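Local coordinates for adhesion G-protein coupled receptor G6 (Danio rerio, PDB 6V55), which probably acts as an adhesion G protein-coupled receptor in myelination, its extracellular region presenting calcium-binding and other domains outside the cell, at residues 648-659 with 707-718. Numbering follows the deposited sequence.
Sequences LAVVTLPPTLLQ and IKNLQDPVRIEI. With NAG (2-acetamido-2-deoxy-beta-D-glucopyranose), chain D.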
loop_
_atom_site.group_PDB
_atom_site.type_symbol
_atom_site.label_atom_id
_atom_site.label_comp_id
_atom_site.label_asym_id
_atom_site.label_seq_id
_atom_site.Cartn_x
_atom_site.Cartn_y
_atom_site.Cartn_z
ATOM N N LEU A 648 -35.223 -28.072 -3.281
ATOM C CA LEU A 648 -34.238 -28.835 -2.522
ATOM C C LEU A 648 -34.808 -29.401 -1.231
ATOM O O LEU A 648 -34.314 -30.432 -0.746
ATOM C CB LEU A 648 -33.026 -27.955 -2.199
ATOM C CG LEU A 648 -32.476 -27.133 -3.372
ATOM C CD1 LEU A 648 -31.346 -26.242 -2.898
ATOM C CD2 LEU A 648 -32.016 -28.048 -4.500
ATOM N N ALA A 649 -35.828 -28.752 -0.667
ATOM C CA ALA A 649 -36.530 -29.277 0.498
ATOM C C ALA A 649 -37.988 -28.846 0.434
ATOM O O ALA A 649 -38.278 -27.667 0.199
ATOM C CB ALA A 649 -35.880 -28.801 1.791
ATOM N N VAL A 650 -38.906 -29.807 0.585
ATOM C CA VAL A 650 -40.339 -29.538 0.663
ATOM C C VAL A 650 -40.843 -30.084 1.989
ATOM O O VAL A 650 -40.528 -31.225 2.354
ATOM C CB VAL A 650 -41.128 -30.179 -0.494
ATOM C CG1 VAL A 650 -42.565 -29.645 -0.538
ATOM C CG2 VAL A 650 -40.446 -29.969 -1.828
ATOM N N VAL A 651 -41.620 -29.273 2.709
ATOM C CA VAL A 651 -42.257 -29.678 3.956
ATOM C C VAL A 651 -43.752 -29.447 3.801
ATOM O O VAL A 651 -44.188 -28.311 3.581
ATOM C CB VAL A 651 -41.707 -28.902 5.160
ATOM C CG1 VAL A 651 -42.509 -29.223 6.418
ATOM C CG2 VAL A 651 -40.228 -29.205 5.369
ATOM N N THR A 652 -44.534 -30.511 3.910
ATOM C CA THR A 652 -45.984 -30.438 3.806
ATOM C C THR A 652 -46.596 -30.785 5.152
ATOM O O THR A 652 -46.389 -31.892 5.663
ATOM C CB THR A 652 -46.507 -31.383 2.731
ATOM O OG1 THR A 652 -46.066 -30.918 1.448
ATOM C CG2 THR A 652 -48.029 -31.420 2.768
ATOM N N LEU A 653 -47.330 -29.844 5.719
ATOM C CA LEU A 653 -47.998 -30.071 6.990
ATOM C C LEU A 653 -49.429 -30.532 6.731
ATOM O O LEU A 653 -50.149 -29.872 5.970
ATOM C CB LEU A 653 -47.997 -28.801 7.835
ATOM C CG LEU A 653 -46.667 -28.024 7.879
ATOM C CD1 LEU A 653 -46.815 -26.655 8.527
ATOM C CD2 LEU A 653 -45.598 -28.829 8.590
ATOM N N PRO A 654 -49.867 -31.643 7.339
ATOM C CA PRO A 654 -51.226 -32.177 7.097
ATOM C C PRO A 654 -52.295 -31.263 7.676
ATOM O O PRO A 654 -51.989 -30.407 8.521
ATOM C CB PRO A 654 -51.187 -33.523 7.833
ATOM C CG PRO A 654 -50.230 -33.311 8.919
ATOM C CD PRO A 654 -49.140 -32.466 8.321
ATOM N N PRO A 655 -53.551 -31.374 7.223
ATOM C CA PRO A 655 -54.602 -30.498 7.776
ATOM C C PRO A 655 -54.979 -30.821 9.210
ATOM O O PRO A 655 -55.501 -29.936 9.906
ATOM C CB PRO A 655 -55.788 -30.728 6.831
ATOM C CG PRO A 655 -55.180 -31.265 5.577
ATOM C CD PRO A 655 -54.028 -32.092 6.026
ATOM N N THR A 656 -54.707 -32.046 9.668
ATOM C CA THR A 656 -54.955 -32.514 11.032
ATOM C C THR A 656 -53.761 -32.308 11.956
ATOM O O THR A 656 -53.563 -33.117 12.873
ATOM C CB THR A 656 -55.332 -33.990 10.989
ATOM O OG1 THR A 656 -54.272 -34.727 10.358
ATOM C CG2 THR A 656 -56.608 -34.190 10.207
ATOM N N LEU A 657 -52.944 -31.265 11.733
ATOM C CA LEU A 657 -51.721 -31.081 12.515
ATOM C C LEU A 657 -52.035 -30.626 13.935
ATOM O O LEU A 657 -51.413 -31.099 14.895
ATOM C CB LEU A 657 -50.788 -30.073 11.825
ATOM C CG LEU A 657 -49.537 -29.621 12.598
ATOM C CD1 LEU A 657 -48.443 -30.669 12.541
ATOM C CD2 LEU A 657 -49.016 -28.302 12.115
ATOM N N LEU A 658 -53.035 -29.759 14.092
ATOM C CA LEU A 658 -53.401 -29.229 15.395
ATOM C C LEU A 658 -54.589 -29.952 16.016
ATOM O O LEU A 658 -55.210 -29.419 16.942
ATOM C CB LEU A 658 -53.704 -27.741 15.275
ATOM C CG LEU A 658 -52.784 -26.966 14.332
ATOM C CD1 LEU A 658 -53.383 -25.594 14.013
ATOM C CD2 LEU A 658 -51.395 -26.839 14.939
ATOM N N GLN A 659 -54.912 -31.152 15.531
ATOM C CA GLN A 659 -56.160 -31.823 15.896
ATOM C C GLN A 659 -56.120 -32.373 17.323
ATOM O O GLN A 659 -57.077 -32.202 18.089
ATOM C CB GLN A 659 -56.447 -32.934 14.878
ATOM C CG GLN A 659 -57.254 -34.132 15.377
ATOM C CD GLN A 659 -57.283 -35.278 14.364
ATOM O OE1 GLN A 659 -57.800 -35.120 13.257
ATOM N NE2 GLN A 659 -56.747 -36.439 14.748
ATOM N N ILE A 707 -44.995 -30.814 18.338
ATOM C CA ILE A 707 -46.256 -31.537 18.209
ATOM C C ILE A 707 -45.914 -32.986 17.940
ATOM O O ILE A 707 -45.208 -33.266 16.976
ATOM C CB ILE A 707 -47.105 -30.973 17.068
ATOM C CG1 ILE A 707 -47.381 -29.479 17.285
ATOM C CG2 ILE A 707 -48.363 -31.803 16.933
ATOM C CD1 ILE A 707 -48.452 -28.928 16.358
ATOM N N LYS A 708 -46.396 -33.905 18.785
ATOM C CA LYS A 708 -45.965 -35.294 18.752
ATOM C C LYS A 708 -47.141 -36.200 18.433
ATOM O O LYS A 708 -48.305 -35.803 18.605
ATOM C CB LYS A 708 -45.341 -35.727 20.078
ATOM C CG LYS A 708 -44.019 -35.059 20.345
ATOM C CD LYS A 708 -43.311 -35.615 21.571
ATOM C CE LYS A 708 -42.045 -34.801 21.851
ATOM N NZ LYS A 708 -41.380 -35.156 23.145
ATOM N N ASN A 709 -46.799 -37.416 17.949
ATOM C CA ASN A 709 -47.729 -38.544 17.765
ATOM C C ASN A 709 -48.924 -38.186 16.885
ATOM O O ASN A 709 -50.076 -38.366 17.280
ATOM C CB ASN A 709 -48.205 -39.109 19.113
ATOM C CG ASN A 709 -47.130 -39.975 19.818
ATOM O OD1 ASN A 709 -46.613 -40.952 19.251
ATOM N ND2 ASN A 709 -46.815 -39.628 21.060
ATOM N N LEU A 710 -48.634 -37.629 15.710
ATOM C CA LEU A 710 -49.695 -37.214 14.800
ATOM C C LEU A 710 -50.388 -38.432 14.180
ATOM O O LEU A 710 -49.813 -39.521 14.069
ATOM C CB LEU A 710 -49.136 -36.304 13.698
ATOM C CG LEU A 710 -48.547 -34.942 14.073
ATOM C CD1 LEU A 710 -47.443 -34.556 13.104
ATOM C CD2 LEU A 710 -49.647 -33.883 14.080
ATOM N N GLN A 711 -51.651 -38.248 13.792
ATOM C CA GLN A 711 -52.376 -39.335 13.140
ATOM C C GLN A 711 -52.110 -39.359 11.637
ATOM O O GLN A 711 -52.093 -40.437 11.026
ATOM C CB GLN A 711 -53.873 -39.205 13.439
ATOM C CG GLN A 711 -54.785 -40.309 12.884
ATOM C CD GLN A 711 -56.134 -39.759 12.451
ATOM O OE1 GLN A 711 -56.863 -39.179 13.258
ATOM N NE2 GLN A 711 -56.446 -39.891 11.159
ATOM N N ASP A 712 -51.890 -38.185 11.028
ATOM C CA ASP A 712 -51.437 -38.051 9.646
ATOM C C ASP A 712 -50.075 -37.385 9.628
ATOM O O ASP A 712 -49.908 -36.323 10.244
ATOM C CB ASP A 712 -52.411 -37.227 8.805
ATOM C CG ASP A 712 -53.825 -37.691 8.945
ATOM O OD1 ASP A 712 -54.695 -36.820 9.169
ATOM O OD2 ASP A 712 -54.066 -38.920 8.849
ATOM N N PRO A 713 -49.101 -37.941 8.919
ATOM C CA PRO A 713 -47.717 -37.493 9.074
ATOM C C PRO A 713 -47.426 -36.179 8.355
ATOM O O PRO A 713 -48.202 -35.692 7.537
ATOM C CB PRO A 713 -46.916 -38.636 8.453
ATOM C CG PRO A 713 -47.840 -39.197 7.405
ATOM C CD PRO A 713 -49.223 -39.063 7.968
ATOM N N VAL A 714 -46.285 -35.596 8.725
ATOM C CA VAL A 714 -45.674 -34.507 7.978
ATOM C C VAL A 714 -44.912 -35.104 6.808
ATOM O O VAL A 714 -44.075 -35.995 6.994
ATOM C CB VAL A 714 -44.731 -33.699 8.880
ATOM C CG1 VAL A 714 -44.312 -32.422 8.204
ATOM C CG2 VAL A 714 -45.411 -33.381 10.181
ATOM N N ARG A 715 -45.184 -34.618 5.604
ATOM C CA ARG A 715 -44.421 -35.045 4.437
ATOM C C ARG A 715 -43.184 -34.158 4.334
ATOM O O ARG A 715 -43.289 -32.969 4.021
ATOM C CB ARG A 715 -45.277 -34.974 3.173
ATOM C CG ARG A 715 -44.772 -35.812 2.001
ATOM C CD ARG A 715 -45.416 -35.319 0.725
ATOM N NE ARG A 715 -44.965 -36.015 -0.477
ATOM C CZ ARG A 715 -44.049 -35.541 -1.326
ATOM N NH1 ARG A 715 -43.468 -34.361 -1.114
ATOM N NH2 ARG A 715 -43.724 -36.253 -2.403
ATOM N N ILE A 716 -42.016 -34.724 4.627
ATOM C CA ILE A 716 -40.741 -34.025 4.495
ATOM C C ILE A 716 -40.004 -34.633 3.314
ATOM O O ILE A 716 -39.636 -35.813 3.347
ATOM C CB ILE A 716 -39.886 -34.144 5.768
ATOM C CG1 ILE A 716 -40.688 -33.767 7.024
ATOM C CG2 ILE A 716 -38.547 -33.399 5.615
ATOM C CD1 ILE A 716 -40.659 -32.326 7.375
ATOM N N GLU A 717 -39.785 -33.840 2.275
ATOM C CA GLU A 717 -39.040 -34.284 1.101
ATOM C C GLU A 717 -37.759 -33.476 1.042
ATOM O O GLU A 717 -37.816 -32.247 1.023
ATOM C CB GLU A 717 -39.856 -34.097 -0.187
ATOM C CG GLU A 717 -39.034 -34.135 -1.488
ATOM C CD GLU A 717 -39.845 -33.738 -2.723
ATOM O OE1 GLU A 717 -41.058 -34.068 -2.775
ATOM O OE2 GLU A 717 -39.265 -33.095 -3.637
ATOM N N ILE A 718 -36.609 -34.148 1.063
ATOM C CA ILE A 718 -35.326 -33.460 0.932
ATOM C C ILE A 718 -34.577 -34.036 -0.261
ATOM O O ILE A 718 -34.551 -35.255 -0.462
ATOM C CB ILE A 718 -34.442 -33.537 2.201
ATOM C CG1 ILE A 718 -35.266 -33.544 3.485
ATOM C CG2 ILE A 718 -33.534 -32.333 2.256
ATOM C CD1 ILE A 718 -34.474 -33.847 4.701
HETATM C C1 NAG D . -56.474 -37.701 17.989
HETATM C C2 NAG D . -56.304 -39.101 18.613
HETATM C C3 NAG D . -57.110 -40.153 17.820
HETATM C C4 NAG D . -58.563 -39.727 17.637
HETATM C C5 NAG D . -58.632 -38.352 16.980
HETATM C C6 NAG D . -60.050 -37.845 16.811
HETATM C C7 NAG D . -54.112 -39.220 19.737
HETATM C C8 NAG D . -52.693 -39.691 19.634
HETATM N N2 NAG D . -54.898 -39.475 18.680
HETATM O O3 NAG D . -57.081 -41.398 18.509
HETATM O O4 NAG D . -59.275 -40.678 16.850
HETATM O O5 NAG D . -57.922 -37.406 17.799
HETATM O O6 NAG D . -60.410 -36.826 17.736
HETATM O O7 NAG D . -54.524 -38.616 20.723
HETATM O O HOH W 1 -52.471 -35.440 12.517
#
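Lying alongside Val650 of the facing strand, Glu717 has its OE1 held by two arginines, Arg715 and Arg760, while its OE2 sits 3.8 Å from Val650 CG2. Arg715 NH1 meets OE1 at 2.9 Å. It arrives on the anti side, 22° out of the carboxylate plane, because Arg715 has CG anti to the backbone N (chi1 -160°) and its chain extended from CG to NE. In the backbone, Val650 N donates to Glu717 O at 2.7 Å, and the CA-H of Ala649 adds a weak contact. Glu717 N returns a bond to Val650 O, and Thr652 and Arg715 repeat the exchange, so that 649-653 and 714-718 run antiparallel as central neighbours in one sheet of a GAIN-type β-sandwich. One face, with Val650, Thr652, Arg715 and Glu717, is mixed, mainly polar. The other, with Ala649, Val651, Ile716 and Ile718, is apolar: Ile716 CD1 meets both methyls of Val651, 3.7 Å from CG2, and Val698 and Phe674 of the opposing sheet close over Val651. Ile716 also packs on an aromatic side chain of the bound peptide, consistent with the tethered segment of a cleaved GAIN domain.

Beyond the strands the contact passes to loops. Leu657 CD1 rests 3.8 Å from Leu710 CD2, and Ile707 crosses Leu657 at about a right angle. A water donates to Thr656 O at 2.6 Å and accepts from Asp712 N; the nearby Thr656 OG1 bond to Asp712 OD1 is modelled too short to be trusted. Farther along, Gln659 NE2 donates to Gln711 OE1 (3.1 Å), in its own amide plane but 42° above that of the acceptor. The chemistry implies a division of labour: backbone bonds fix the register, apolar methyls seal the sandwich interior, and two arginines probably keep the buried Glu717 ionised.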